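Local coordinates for proximal thread matrix protein 1 (Mytilus galloprovincialis, PDB 4CN9) that probably binds collagen in the matrix of the mussel byssus, using paired von Willebrand factor type A domains, and carries zinc, one ion of it in a MIDAS motif, at residues Q139-T144 with G175-A181; H252-V258 with V361-L367; A306-L312 with N344-F350. One frame throughout, in Å; residues are numbered along the deposited sequence.

Contact 1 belongs to the first von Willebrand factor type A domain, and contacts 2 and 3 to the second. Contact 1 lies beside the MIDAS zinc, about 4 Å from the side chain of Thr140 to the ion, whereas the other two are away from the metal sites. The centres of contacts 1 and 2 are about 36 Å apart, those of 1 and 3 about 43 Å, on opposite sides of the centre of the chain. Contacts 2 and 3 are about 11 Å apart between centres and touch: Phe350 packs on Asp254, Val364 and Val365, with Phe350 CE2 3.6 Å from Val365 CG2. Contact 3 is nested in the chain loop that contact 2 closes.

Contact 1. Residues Q139-T144 with G175-A181; sequences QTEIGT and GKSNAGA
A loop running into the start of helix 142-153 meets the loop that follows strand 166-173, at the metal-binding end of the first domain, by polar pairing of Thr140 with Asn178 and Thr144 with Ala181. Thr140 is held twice: its N gives a nearly straight bond to Asn178 OD1 (2.9 Å, 169°), and its O accepts from Asn178 N at 3.0 Å. Asparagine suits this place because its short amide can turn back to a neighbouring backbone while its own N-H serves the same residue. Thr144, with OG1 set beside its backbone N (chi1 -55°), uses that hydroxyl in two ways. Thr144 OG1 donates to the anti lone pair of Glu141 OE1 (2.8 Å) and accepts from Ala181 N (3.0 Å). A valine in its place would probably leave Ala181 N without its acceptor and let the Glu141 carboxylate turn more freely, although Gly109 N also holds OE2. A water accepts from Thr144 N and donates to Ala179 O and Ala181 O, linking the start of the helix to the loop. Glycine is needed twice, since a CB on Gly143 would run into Ala181 O and one on Gly180 into Thr144 OG1. With zinc bound by Ser63, Ser65 and Asp174, and Thr140 touching Ser63, these paired segments are characteristic of the MIDAS of a von Willebrand factor type A domain, where Thr140 is consistent with the motif's threonine.

Contact 2. Residues H252-V258 with V361-L367; sequences HADIAFV and VQKVVIL
Strands 253-258 and 362-367 run parallel, their axes 4.7 Å apart and inclined by 13°, joined by five backbone hydrogen bonds from Asp254 N to Gln362 O at one end to Val258 N to Ile366 O at the other. They are neighbours in the middle of the mixed sheet of a von Willebrand factor type A domain, a Rossmann-like fold with helices on both faces. On one face Ile255, Phe257, Val364 and Ile366 form an apolar surface. Ile255 turns at its second torsion (chi2 -73°), which carries CD1 against Val364 CB at a tight 3.5 Å. The Phe257 ring stands beside Ile366, CE1 to CD1 3.8 Å, and also touches Met280, Ile283 and Val284 of helix 272-285 and Val299 of strand 295-302. Valine and isoleucine, branched at CB, suit extended backbone and give the sheet a closely packed apolar face. On the other face Val258 CG2 meets Val365 CG1 at 3.7 Å, while little Ala256 lets Val349 and Phe350 pack close. The buried Asp254 carboxylate is paired with Arg358 and also accepts from Gln296. Gln362, its OE1 bonded to Cys441 N, bends so that NE2 donates to Lys363 O at 3.0 Å, approaching from 39° above the carbonyl plane.

Contact 3. Residues A306-L312 with N344-F350; sequences ATKQFGL and NARLEVF. With SO4 (sulfate ion), chain G.
Lys308 NZ is gripped by two acceptors, Glu348 O at 3.0 Å and sulfate O1 at 2.9 Å. The side chain leaves the strand with CG anti to the backbone N (chi1 -179°) and bends at chi3, which brings the amine to the carbonyl near the C-terminal end of helix 338-349. A long lysine fits because its methylenes pass over Glu348 and Val349, Lys308 CD 4.0 Å from Val349 CG2, before the amine reaches Glu348 O. Glu348 OE1 stays 4.6 Å from Lys308 NZ, so any attraction is probably only long-range. That same OE1 accepts from a water which also takes bonds from Lys308 N and Asn344 ND2. A second water accepts from Leu312 N and donates to Val349 O and sulfate O4; the ion, also bonded by Lys313 N, probably came from the crystallisation liquor. Toward Leu312 the contact turns apolar: Leu312 crosses Val349 at about a right angle, CG to CG1 3.9 Å, and Val349 CG1 sits over the centre of the Phe350 ring. The outermost strand 306-310 carries a classic beta bulge, Gln309 and Phe310 both facing Val299. The helix meets this strand and also covers strands 295-302 and 253-260, fitting the layered alpha/beta fold of the von Willebrand factor type A domain.

Contact 1. Residues Q139-T144 with G175-A181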
loop_
_atom_site.group_PDB
_atom_site.type_symbol
_atom_site.label_atom_id
_atom_site.label_comp_id
_atom_site.label_asym_id
_atom_site.label_seq_id
_atom_site.Cartn_x
_atom_site.Cartn_y
_atom_site.Cartn_z
ATOM N N GLN A 139 -26.733 -3.344 -8.255
ATOM C CA GLN A 139 -25.520 -2.694 -8.731
ATOM C C GLN A 139 -24.450 -2.834 -7.648
ATOM O O GLN A 139 -24.769 -3.124 -6.499
ATOM C CB GLN A 139 -25.734 -1.193 -8.932
ATOM C CG GLN A 139 -26.812 -0.790 -9.902
ATOM C CD GLN A 139 -26.884 0.718 -10.066
ATOM O OE1 GLN A 139 -26.394 1.472 -9.216
ATOM N NE2 GLN A 139 -27.488 1.173 -11.163
ATOM N N THR A 140 -23.197 -2.562 -8.001
ATOM C CA THR A 140 -22.104 -2.549 -7.018
ATOM C C THR A 140 -21.307 -1.243 -7.112
ATOM O O THR A 140 -20.443 -1.090 -7.975
ATOM C CB THR A 140 -21.167 -3.759 -7.223
ATOM O OG1 THR A 140 -21.923 -4.967 -7.122
ATOM C CG2 THR A 140 -20.041 -3.787 -6.181
ATOM N N GLU A 141 -21.603 -0.295 -6.228
ATOM C CA GLU A 141 -20.971 1.020 -6.286
ATOM C C GLU A 141 -19.880 1.150 -5.231
ATOM O O GLU A 141 -20.076 1.793 -4.197
ATOM C CB GLU A 141 -22.001 2.130 -6.072
ATOM C CG GLU A 141 -23.138 2.164 -7.063
ATOM C CD GLU A 141 -24.169 3.246 -6.704
ATOM O OE1 GLU A 141 -23.765 4.377 -6.378
ATOM O OE2 GLU A 141 -25.379 2.965 -6.728
ATOM N N ILE A 142 -18.723 0.561 -5.511
ATOM C CA ILE A 142 -17.613 0.588 -4.578
ATOM C C ILE A 142 -17.176 2.037 -4.323
ATOM O O ILE A 142 -16.910 2.436 -3.186
ATOM C CB ILE A 142 -16.426 -0.260 -5.108
ATOM C CG1 ILE A 142 -16.840 -1.742 -5.184
ATOM C CG2 ILE A 142 -15.191 -0.056 -4.238
ATOM C CD1 ILE A 142 -15.709 -2.723 -5.558
ATOM N N GLY A 143 -17.084 2.824 -5.385
ATOM C CA GLY A 143 -16.624 4.193 -5.254
ATOM C C GLY A 143 -17.582 5.051 -4.451
ATOM O O GLY A 143 -17.143 5.891 -3.665
ATOM N N THR A 144 -18.885 4.852 -4.647
ATOM C CA THR A 144 -19.884 5.600 -3.883
ATOM C C THR A 144 -19.747 5.255 -2.413
ATOM O O THR A 144 -19.853 6.126 -1.554
ATOM C CB THR A 144 -21.312 5.333 -4.369
ATOM O OG1 THR A 144 -21.384 5.620 -5.767
ATOM C CG2 THR A 144 -22.325 6.205 -3.634
ATOM N N GLY A 175 -17.949 -8.424 -6.008
ATOM C CA GLY A 175 -18.224 -7.886 -7.328
ATOM C C GLY A 175 -17.232 -6.847 -7.801
ATOM O O GLY A 175 -16.284 -6.488 -7.103
ATOM N N LYS A 176 -17.457 -6.348 -9.007
ATOM C CA LYS A 176 -16.641 -5.264 -9.525
ATOM C C LYS A 176 -17.508 -4.025 -9.582
ATOM O O LYS A 176 -18.718 -4.119 -9.743
ATOM C CB LYS A 176 -16.072 -5.607 -10.905
ATOM C CG LYS A 176 -17.101 -5.720 -12.000
ATOM C CD LYS A 176 -16.423 -5.966 -13.343
ATOM C CE LYS A 176 -17.417 -6.479 -14.371
ATOM N NZ LYS A 176 -16.761 -6.799 -15.673
ATOM N N SER A 177 -16.889 -2.868 -9.409
ATOM C CA SER A 177 -17.623 -1.612 -9.364
ATOM C C SER A 177 -18.196 -1.387 -10.756
ATOM O O SER A 177 -17.452 -1.409 -11.737
ATOM C CB SER A 177 -16.681 -0.466 -8.983
ATOM O OG SER A 177 -17.394 0.656 -8.496
ATOM N N ASN A 178 -19.505 -1.175 -10.857
ATOM C CA ASN A 178 -20.126 -1.010 -12.180
ATOM C C ASN A 178 -21.109 0.142 -12.271
ATOM O O ASN A 178 -21.902 0.196 -13.205
ATOM C CB ASN A 178 -20.807 -2.305 -12.634
ATOM C CG ASN A 178 -21.945 -2.733 -11.712
ATOM O OD1 ASN A 178 -22.241 -2.077 -10.726
ATOM N ND2 ASN A 178 -22.592 -3.836 -12.052
ATOM N N ALA A 179 -21.049 1.059 -11.309
ATOM C CA ALA A 179 -21.890 2.244 -11.309
ATOM C C ALA A 179 -21.437 3.197 -10.206
ATOM O O ALA A 179 -20.639 2.829 -9.349
ATOM C CB ALA A 179 -23.351 1.855 -11.123
ATOM N N GLY A 180 -21.917 4.431 -10.257
ATOM C CA GLY A 180 -21.664 5.406 -9.207
ATOM C C GLY A 180 -20.317 6.094 -9.310
ATOM O O GLY A 180 -19.708 6.146 -10.378
ATOM N N ALA A 181 -19.844 6.615 -8.184
ATOM C CA ALA A 181 -18.588 7.357 -8.155
ATOM C C ALA A 181 -17.417 6.478 -8.598
ATOM O O ALA A 181 -17.310 5.326 -8.183
ATOM C CB ALA A 181 -18.350 7.904 -6.768
HETATM O O HOH W 1 -19.007 3.514 -7.502
#

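Contact 2. Residues H252-V258 with V361-L367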
loop_
_atom_site.group_PDB
_atom_site.type_symbol
_atom_site.label_atom_id
_atom_site.label_comp_id
_atom_site.label_asym_id
_atom_site.label_seq_id
_atom_site.Cartn_x
_atom_site.Cartn_y
_atom_site.Cartn_z
ATOM N N HIS A 252 15.053 3.472 11.307
ATOM C CA HIS A 252 15.970 2.518 10.719
ATOM C C HIS A 252 15.346 2.035 9.407
ATOM O O HIS A 252 14.210 1.538 9.382
ATOM C CB HIS A 252 16.236 1.352 11.675
ATOM C CG HIS A 252 16.987 1.744 12.910
ATOM N ND1 HIS A 252 18.302 1.394 13.123
ATOM C CD2 HIS A 252 16.607 2.459 13.996
ATOM C CE1 HIS A 252 18.702 1.875 14.286
ATOM N NE2 HIS A 252 17.692 2.525 14.836
ATOM N N ALA A 253 16.074 2.218 8.312
ATOM C CA ALA A 253 15.621 1.742 7.008
ATOM C C ALA A 253 16.796 1.323 6.119
ATOM O O ALA A 253 17.917 1.827 6.264
ATOM C CB ALA A 253 14.790 2.797 6.321
ATOM N N ASP A 254 16.523 0.379 5.219
ATOM C CA ASP A 254 17.495 -0.062 4.206
ATOM C C ASP A 254 16.912 0.303 2.846
ATOM O O ASP A 254 15.860 -0.222 2.459
ATOM C CB ASP A 254 17.721 -1.571 4.254
ATOM C CG ASP A 254 18.549 -2.026 5.458
ATOM O OD1 ASP A 254 19.374 -1.248 6.013
ATOM O OD2 ASP A 254 18.369 -3.202 5.830
ATOM N N ILE A 255 17.580 1.210 2.139
ATOM C CA ILE A 255 17.038 1.803 0.922
ATOM C C ILE A 255 17.912 1.500 -0.281
ATOM O O ILE A 255 19.083 1.892 -0.321
ATOM C CB ILE A 255 16.981 3.345 1.004
ATOM C CG1 ILE A 255 16.334 3.826 2.306
ATOM C CG2 ILE A 255 16.238 3.921 -0.200
ATOM C CD1 ILE A 255 14.879 3.632 2.357
ATOM N N ALA A 256 17.335 0.856 -1.284
ATOM C CA ALA A 256 18.072 0.585 -2.510
ATOM C C ALA A 256 17.569 1.399 -3.694
ATOM O O ALA A 256 16.387 1.328 -4.059
ATOM C CB ALA A 256 18.036 -0.907 -2.819
ATOM N N PHE A 257 18.473 2.183 -4.291
ATOM C CA PHE A 257 18.197 2.814 -5.577
ATOM C C PHE A 257 18.490 1.799 -6.663
ATOM O O PHE A 257 19.586 1.258 -6.731
ATOM C CB PHE A 257 19.085 4.029 -5.815
ATOM C CG PHE A 257 18.814 5.172 -4.885
ATOM C CD1 PHE A 257 17.663 5.913 -5.011
ATOM C CD2 PHE A 257 19.729 5.508 -3.903
ATOM C CE1 PHE A 257 17.417 6.974 -4.151
ATOM C CE2 PHE A 257 19.498 6.573 -3.045
ATOM C CZ PHE A 257 18.338 7.304 -3.168
ATOM N N VAL A 258 17.504 1.542 -7.501
ATOM C CA VAL A 258 17.672 0.627 -8.612
ATOM C C VAL A 258 17.419 1.457 -9.848
ATOM O O VAL A 258 16.262 1.775 -10.161
ATOM C CB VAL A 258 16.671 -0.522 -8.537
ATOM C CG1 VAL A 258 16.833 -1.453 -9.730
ATOM C CG2 VAL A 258 16.846 -1.284 -7.212
ATOM N N VAL A 361 14.110 -3.938 10.083
ATOM C CA VAL A 361 14.208 -2.604 9.512
ATOM C C VAL A 361 13.325 -2.506 8.261
ATOM O O VAL A 361 13.167 -3.480 7.534
ATOM C CB VAL A 361 15.688 -2.316 9.160
ATOM C CG1 VAL A 361 15.825 -1.093 8.307
ATOM C CG2 VAL A 361 16.520 -2.198 10.443
ATOM N N GLN A 362 12.739 -1.337 8.028
ATOM C CA GLN A 362 11.988 -1.083 6.806
ATOM C C GLN A 362 12.875 -1.202 5.564
ATOM O O GLN A 362 13.950 -0.617 5.519
ATOM C CB GLN A 362 11.424 0.324 6.815
ATOM C CG GLN A 362 10.576 0.610 5.598
ATOM C CD GLN A 362 9.375 -0.313 5.528
ATOM O OE1 GLN A 362 8.600 -0.408 6.481
ATOM N NE2 GLN A 362 9.226 -1.012 4.409
ATOM N N LYS A 363 12.405 -1.929 4.559
ATOM C CA LYS A 363 13.141 -2.073 3.299
ATOM C C LYS A 363 12.382 -1.336 2.211
ATOM O O LYS A 363 11.155 -1.436 2.132
ATOM C CB LYS A 363 13.305 -3.549 2.927
ATOM C CG LYS A 363 14.155 -4.350 3.921
ATOM C CD LYS A 363 14.239 -5.824 3.560
ATOM C CE LYS A 363 12.879 -6.509 3.629
ATOM N NZ LYS A 363 12.340 -6.584 5.017
ATOM N N VAL A 364 13.120 -0.593 1.386
ATOM C CA VAL A 364 12.540 0.217 0.326
ATOM C C VAL A 364 13.390 0.097 -0.947
ATOM O O VAL A 364 14.615 0.096 -0.894
ATOM C CB VAL A 364 12.478 1.734 0.713
ATOM C CG1 VAL A 364 11.761 2.537 -0.365
ATOM C CG2 VAL A 364 11.781 1.929 2.067
ATOM N N VAL A 365 12.724 -0.007 -2.083
ATOM C CA VAL A 365 13.366 0.143 -3.374
ATOM C C VAL A 365 12.786 1.359 -4.067
ATOM O O VAL A 365 11.570 1.526 -4.153
ATOM C CB VAL A 365 13.135 -1.088 -4.297
ATOM C CG1 VAL A 365 13.461 -0.730 -5.757
ATOM C CG2 VAL A 365 13.971 -2.267 -3.835
ATOM N N ILE A 366 13.659 2.221 -4.565
ATOM C CA ILE A 366 13.227 3.302 -5.416
ATOM C C ILE A 366 13.807 3.012 -6.789
ATOM O O ILE A 366 15.014 3.046 -6.967
ATOM C CB ILE A 366 13.751 4.646 -4.937
ATOM C CG1 ILE A 366 13.248 4.938 -3.519
ATOM C CG2 ILE A 366 13.316 5.750 -5.889
ATOM C CD1 ILE A 366 13.931 6.106 -2.866
ATOM N N LEU A 367 12.932 2.735 -7.748
ATOM C CA LEU A 367 13.344 2.396 -9.104
ATOM C C LEU A 367 13.072 3.551 -10.064
ATOM O O LEU A 367 12.001 4.182 -10.026
ATOM C CB LEU A 367 12.626 1.136 -9.575
ATOM C CG LEU A 367 13.094 0.558 -10.913
ATOM C CD1 LEU A 367 13.075 -0.964 -10.886
ATOM C CD2 LEU A 367 12.260 1.084 -12.051
HETATM O O HOH W 2 12.422 0.405 10.608
#

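Contact 3. Residues A306-L312 with N344-F350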
loop_
_atom_site.group_PDB
_atom_site.type_symbol
_atom_site.label_atom_id
_atom_site.label_comp_id
_atom_site.label_asym_id
_atom_site.label_seq_id
_atom_site.Cartn_x
_atom_site.Cartn_y
_atom_site.Cartn_z
ATOM N N ALA A 306 22.139 -6.343 -15.011
ATOM C CA ALA A 306 22.184 -5.555 -13.771
ATOM C C ALA A 306 23.495 -5.728 -13.000
ATOM O O ALA A 306 24.140 -6.774 -13.071
ATOM C CB ALA A 306 20.992 -5.876 -12.886
ATOM N N THR A 307 23.871 -4.680 -12.263
ATOM C CA THR A 307 25.135 -4.636 -11.549
ATOM C C THR A 307 24.944 -3.970 -10.205
ATOM O O THR A 307 24.429 -2.852 -10.137
ATOM C CB THR A 307 26.163 -3.822 -12.370
ATOM O OG1 THR A 307 26.300 -4.419 -13.653
ATOM C CG2 THR A 307 27.512 -3.755 -11.696
ATOM N N LYS A 308 25.338 -4.658 -9.140
ATOM C CA LYS A 308 25.397 -4.041 -7.804
ATOM C C LYS A 308 26.602 -3.126 -7.729
ATOM O O LYS A 308 27.752 -3.579 -7.859
ATOM C CB LYS A 308 25.476 -5.093 -6.692
ATOM C CG LYS A 308 25.507 -4.494 -5.275
ATOM C CD LYS A 308 25.306 -5.541 -4.169
ATOM C CE LYS A 308 26.571 -6.299 -3.837
ATOM N NZ LYS A 308 26.434 -7.111 -2.580
ATOM N N GLN A 309 26.340 -1.840 -7.531
ATOM C CA GLN A 309 27.398 -0.844 -7.442
ATOM C C GLN A 309 27.922 -0.778 -6.019
ATOM O O GLN A 309 29.128 -0.785 -5.797
ATOM C CB GLN A 309 26.898 0.530 -7.890
ATOM C CG GLN A 309 26.415 0.587 -9.315
ATOM C CD GLN A 309 27.515 0.262 -10.309
ATOM O OE1 GLN A 309 28.693 0.350 -9.990
ATOM N NE2 GLN A 309 27.129 -0.125 -11.515
ATOM N N PHE A 310 27.010 -0.698 -5.053
ATOM C CA PHE A 310 27.394 -0.845 -3.663
ATOM C C PHE A 310 26.229 -1.353 -2.828
ATOM O O PHE A 310 25.067 -1.033 -3.096
ATOM C CB PHE A 310 28.007 0.448 -3.085
ATOM C CG PHE A 310 27.094 1.665 -3.097
ATOM C CD1 PHE A 310 26.206 1.901 -2.053
ATOM C CD2 PHE A 310 27.175 2.604 -4.118
ATOM C CE1 PHE A 310 25.418 3.051 -2.035
ATOM C CE2 PHE A 310 26.385 3.734 -4.108
ATOM C CZ PHE A 310 25.503 3.955 -3.070
ATOM N N GLY A 311 26.558 -2.203 -1.859
ATOM C CA GLY A 311 25.585 -2.760 -0.945
ATOM C C GLY A 311 25.408 -1.871 0.272
ATOM O O GLY A 311 26.096 -0.850 0.427
ATOM N N LEU A 312 24.503 -2.298 1.143
ATOM C CA LEU A 312 24.036 -1.519 2.286
ATOM C C LEU A 312 25.119 -1.258 3.338
ATOM O O LEU A 312 25.018 -0.300 4.131
ATOM C CB LEU A 312 22.860 -2.261 2.945
ATOM C CG LEU A 312 21.557 -2.369 2.141
ATOM C CD1 LEU A 312 20.662 -3.419 2.736
ATOM C CD2 LEU A 312 20.842 -1.020 2.096
ATOM N N ASN A 344 18.522 -8.440 -8.839
ATOM C CA ASN A 344 19.785 -8.154 -8.201
ATOM C C ASN A 344 19.575 -7.562 -6.789
ATOM O O ASN A 344 20.257 -7.955 -5.836
ATOM C CB ASN A 344 20.619 -7.217 -9.086
ATOM C CG ASN A 344 22.052 -7.084 -8.612
ATOM O OD1 ASN A 344 22.326 -6.467 -7.578
ATOM N ND2 ASN A 344 22.976 -7.626 -9.382
ATOM N N ALA A 345 18.621 -6.651 -6.647
ATOM C CA ALA A 345 18.348 -6.070 -5.336
ATOM C C ALA A 345 17.912 -7.199 -4.407
ATOM O O ALA A 345 18.331 -7.266 -3.255
ATOM C CB ALA A 345 17.269 -5.011 -5.433
ATOM N N ARG A 346 17.090 -8.101 -4.932
ATOM C CA ARG A 346 16.535 -9.182 -4.121
ATOM C C ARG A 346 17.606 -10.184 -3.668
ATOM O O ARG A 346 17.627 -10.601 -2.503
ATOM C CB ARG A 346 15.430 -9.896 -4.876
ATOM C CG ARG A 346 14.758 -11.013 -4.078
ATOM C CD ARG A 346 13.546 -11.574 -4.807
ATOM N NE ARG A 346 13.892 -12.198 -6.083
ATOM C CZ ARG A 346 14.263 -13.467 -6.231
ATOM N NH1 ARG A 346 14.340 -14.277 -5.177
ATOM N NH2 ARG A 346 14.557 -13.928 -7.438
ATOM N N LEU A 347 18.497 -10.550 -4.581
ATOM C CA LEU A 347 19.469 -11.590 -4.309
ATOM C C LEU A 347 20.772 -11.069 -3.710
ATOM O O LEU A 347 21.440 -11.787 -2.965
ATOM C CB LEU A 347 19.759 -12.384 -5.590
ATOM C CG LEU A 347 18.559 -13.118 -6.186
ATOM C CD1 LEU A 347 18.962 -13.849 -7.474
ATOM C CD2 LEU A 347 17.946 -14.109 -5.182
ATOM N N GLU A 348 21.135 -9.827 -4.014
ATOM C CA GLU A 348 22.447 -9.309 -3.621
ATOM C C GLU A 348 22.466 -8.125 -2.652
ATOM O O GLU A 348 23.510 -7.817 -2.099
ATOM C CB GLU A 348 23.234 -8.921 -4.866
ATOM C CG GLU A 348 23.524 -10.096 -5.745
ATOM C CD GLU A 348 24.879 -10.016 -6.379
ATOM O OE1 GLU A 348 25.312 -8.895 -6.690
ATOM O OE2 GLU A 348 25.511 -11.081 -6.565
ATOM N N VAL A 349 21.338 -7.450 -2.465
ATOM C CA VAL A 349 21.292 -6.286 -1.579
ATOM C C VAL A 349 20.593 -6.597 -0.252
ATOM O O VAL A 349 21.165 -6.390 0.805
ATOM C CB VAL A 349 20.619 -5.070 -2.249
ATOM C CG1 VAL A 349 20.408 -3.908 -1.237
ATOM C CG2 VAL A 349 21.453 -4.582 -3.431
ATOM N N PHE A 350 19.373 -7.113 -0.298
ATOM C CA PHE A 350 18.588 -7.236 0.939
ATOM C C PHE A 350 18.896 -8.421 1.866
ATOM O O PHE A 350 18.854 -8.260 3.094
ATOM C CB PHE A 350 17.104 -7.149 0.618
ATOM C CG PHE A 350 16.689 -5.774 0.197
ATOM C CD1 PHE A 350 16.798 -4.714 1.078
ATOM C CD2 PHE A 350 16.241 -5.530 -1.078
ATOM C CE1 PHE A 350 16.456 -3.436 0.698
ATOM C CE2 PHE A 350 15.889 -4.262 -1.464
ATOM C CZ PHE A 350 15.994 -3.204 -0.566
HETATM S S SO4 G . 27.040 -5.830 1.224
HETATM O O1 SO4 G . 27.475 -5.875 -0.170
HETATM O O2 SO4 G . 26.950 -4.433 1.674
HETATM O O3 SO4 G . 28.000 -6.527 2.074
HETATM O O4 SO4 G . 25.744 -6.493 1.291
HETATM O O HOH W 3 24.337 -9.155 -11.836
HETATM O O HOH W 4 25.956 -7.512 -9.526
HETATM O O HOH W 5 23.681 -4.864 0.629
#